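Local atomic coordinates of aldehyde dehydrogenase (Burkholderia thailandensis, PDB entry 5J6B), a protein that probably oxidises aldehydes to carboxylic acids with NAD(P)+ as hydride acceptor, and is captured here in covalent complex with NADPH. Residues Ile299-Asp304 with Ala393-Phe398. Residues are numbered along the deposited sequence; the frame is centred on the assembly and turned at random.
Sequences IIAHAD and ALLERF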
loop_
_atom_site.group_PDB
_atom_site.type_symbol
_atom_site.label_atom_id
_atom_site.label_comp_id
_atom_site.label_asym_id
_atom_site.label_seq_id
_atom_site.Cartn_x
_atom_site.Cartn_y
_atom_site.Cartn_z
ATOM N N ILE A 299 31.590 -19.962 -6.476
ATOM C CA ILE A 299 32.142 -18.992 -5.538
ATOM C C ILE A 299 33.131 -18.128 -6.302
ATOM O O ILE A 299 34.097 -18.645 -6.868
ATOM C CB ILE A 299 32.826 -19.676 -4.346
ATOM C CG1 ILE A 299 31.829 -20.598 -3.626
ATOM C CG2 ILE A 299 33.412 -18.616 -3.411
ATOM C CD1 ILE A 299 32.479 -21.592 -2.677
ATOM N N ILE A 300 32.899 -16.814 -6.288
ATOM C CA ILE A 300 33.657 -15.834 -7.066
ATOM C C ILE A 300 34.315 -14.903 -6.053
ATOM O O ILE A 300 33.656 -14.015 -5.497
ATOM C CB ILE A 300 32.751 -15.063 -8.036
ATOM C CG1 ILE A 300 31.998 -16.036 -8.958
ATOM C CG2 ILE A 300 33.550 -14.036 -8.846
ATOM C CD1 ILE A 300 30.782 -15.423 -9.673
ATOM N N ALA A 301 35.609 -15.105 -5.791
ATOM C CA ALA A 301 36.293 -14.473 -4.670
ATOM C C ALA A 301 37.366 -13.509 -5.152
ATOM O O ALA A 301 38.131 -13.827 -6.070
ATOM C CB ALA A 301 36.932 -15.524 -3.755
ATOM N N HIS A 302 37.438 -12.349 -4.498
ATOM C CA HIS A 302 38.388 -11.316 -4.889
ATOM C C HIS A 302 39.824 -11.743 -4.595
ATOM O O HIS A 302 40.114 -12.360 -3.560
ATOM C CB HIS A 302 38.080 -9.999 -4.167
ATOM C CG HIS A 302 38.769 -8.813 -4.772
ATOM N ND1 HIS A 302 40.078 -8.482 -4.486
ATOM C CD2 HIS A 302 38.333 -7.885 -5.655
ATOM C CE1 HIS A 302 40.417 -7.399 -5.162
ATOM N NE2 HIS A 302 39.381 -7.020 -5.886
ATOM N N ALA A 303 40.725 -11.383 -5.514
ATOM C CA ALA A 303 42.138 -11.736 -5.413
ATOM C C ALA A 303 42.744 -11.340 -4.072
ATOM O O ALA A 303 43.630 -12.034 -3.566
ATOM C CB ALA A 303 42.912 -11.067 -6.562
ATOM N N ASP A 304 42.279 -10.239 -3.473
ATOM C CA ASP A 304 42.857 -9.776 -2.213
ATOM C C ASP A 304 42.612 -10.746 -1.058
ATOM O O ASP A 304 43.397 -10.771 -0.104
ATOM C CB ASP A 304 42.293 -8.407 -1.842
ATOM C CG ASP A 304 42.845 -7.296 -2.703
ATOM O OD1 ASP A 304 43.701 -7.575 -3.563
ATOM O OD2 ASP A 304 42.443 -6.137 -2.489
ATOM N N ALA A 393 31.042 -27.446 -5.279
ATOM C CA ALA A 393 31.152 -26.007 -5.483
ATOM C C ALA A 393 32.433 -25.707 -6.248
ATOM O O ALA A 393 33.412 -26.457 -6.171
ATOM C CB ALA A 393 31.126 -25.217 -4.157
ATOM N N LEU A 394 32.403 -24.606 -7.003
ATOM C CA LEU A 394 33.490 -24.206 -7.888
ATOM C C LEU A 394 34.010 -22.847 -7.442
ATOM O O LEU A 394 33.224 -21.914 -7.255
ATOM C CB LEU A 394 33.018 -24.126 -9.342
ATOM C CG LEU A 394 32.018 -25.188 -9.783
ATOM C CD1 LEU A 394 31.603 -24.950 -11.230
ATOM C CD2 LEU A 394 32.608 -26.578 -9.603
ATOM N N LEU A 395 35.324 -22.739 -7.279
ATOM C CA LEU A 395 35.960 -21.516 -6.809
ATOM C C LEU A 395 36.664 -20.826 -7.976
ATOM O O LEU A 395 37.473 -21.445 -8.670
ATOM C CB LEU A 395 36.951 -21.829 -5.680
ATOM C CG LEU A 395 37.790 -20.669 -5.113
ATOM C CD1 LEU A 395 36.926 -19.558 -4.517
ATOM C CD2 LEU A 395 38.768 -21.196 -4.071
ATOM N N GLU A 396 36.343 -19.557 -8.208
ATOM C CA GLU A 396 37.047 -18.776 -9.214
ATOM C C GLU A 396 37.415 -17.425 -8.614
ATOM O O GLU A 396 36.894 -17.016 -7.572
ATOM C CB GLU A 396 36.215 -18.605 -10.500
ATOM C CG GLU A 396 34.902 -17.830 -10.306
ATOM C CD GLU A 396 34.038 -17.809 -11.562
ATOM O OE1 GLU A 396 32.895 -18.332 -11.529
ATOM O OE2 GLU A 396 34.505 -17.273 -12.589
ATOM N N ARG A 397 38.316 -16.735 -9.303
ATOM C CA ARG A 397 39.020 -15.570 -8.793
ATOM C C ARG A 397 38.722 -14.360 -9.668
ATOM O O ARG A 397 38.695 -14.470 -10.899
ATOM C CB ARG A 397 40.526 -15.858 -8.781
ATOM C CG ARG A 397 41.440 -14.788 -8.225
ATOM C CD ARG A 397 42.878 -15.288 -8.359
ATOM N NE ARG A 397 43.847 -14.278 -7.958
ATOM C CZ ARG A 397 44.735 -14.429 -6.979
ATOM N NH1 ARG A 397 44.801 -15.569 -6.290
ATOM N NH2 ARG A 397 45.574 -13.434 -6.702
ATOM N N PHE A 398 38.511 -13.200 -9.045
ATOM C CA PHE A 398 38.327 -11.964 -9.808
ATOM C C PHE A 398 39.032 -10.816 -9.100
ATOM O O PHE A 398 39.528 -10.958 -7.978
ATOM C CB PHE A 398 36.839 -11.615 -9.999
ATOM C CG PHE A 398 36.217 -10.913 -8.809
ATOM C CD1 PHE A 398 35.814 -11.637 -7.687
ATOM C CD2 PHE A 398 36.041 -9.534 -8.815
ATOM C CE1 PHE A 398 35.241 -10.987 -6.596
ATOM C CE2 PHE A 398 35.481 -8.874 -7.728
ATOM C CZ PHE A 398 35.077 -9.591 -6.622
#
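Ile299-His302 and Ala393-Phe398 pair as neighbouring parallel strands of the open α/β catalytic domain of the aldehyde dehydrogenase fold, their directions 34° apart. Five backbone hydrogen bonds zip them together, from Ile299 N to Leu394 O (2.7 Å) as far as Ala303 N to Phe398 O, the latter tying the start of helix 303-319 to the strand. Packing is tightest where the Phe398 ring swings back over the partner strand. Phe398 CG sits between its own backbone N and carbonyl carbon (chi1 82°), which brings Phe398 CD1 within 3.5 Å of Ile300 CG2. Phe398 CE1 comes within 3.3 Å of His302 N. His302 turns its edge to the face of Phe398, a T-shaped pair with planes at 85°, while helix 401-409 closes over this side. On the other face, Leu395 CD1 rests against Ile299 CG2 (3.8 Å), both side chains packing against helix 303-319. Contact thins toward solvent: the extended Arg397 merely sets one guanidinium face over Ala303, Arg397 NH2 lying 3.6 Å from Ala303 CB, with a weak, long ion pair to Asp307. Glu396 runs beside Ile300, its carboxylate held by Tyr384 and Arg407. At the N-cap, His302 ND1 accepts from Asp304 N at 3.0 Å, tilted somewhat from the ring plane.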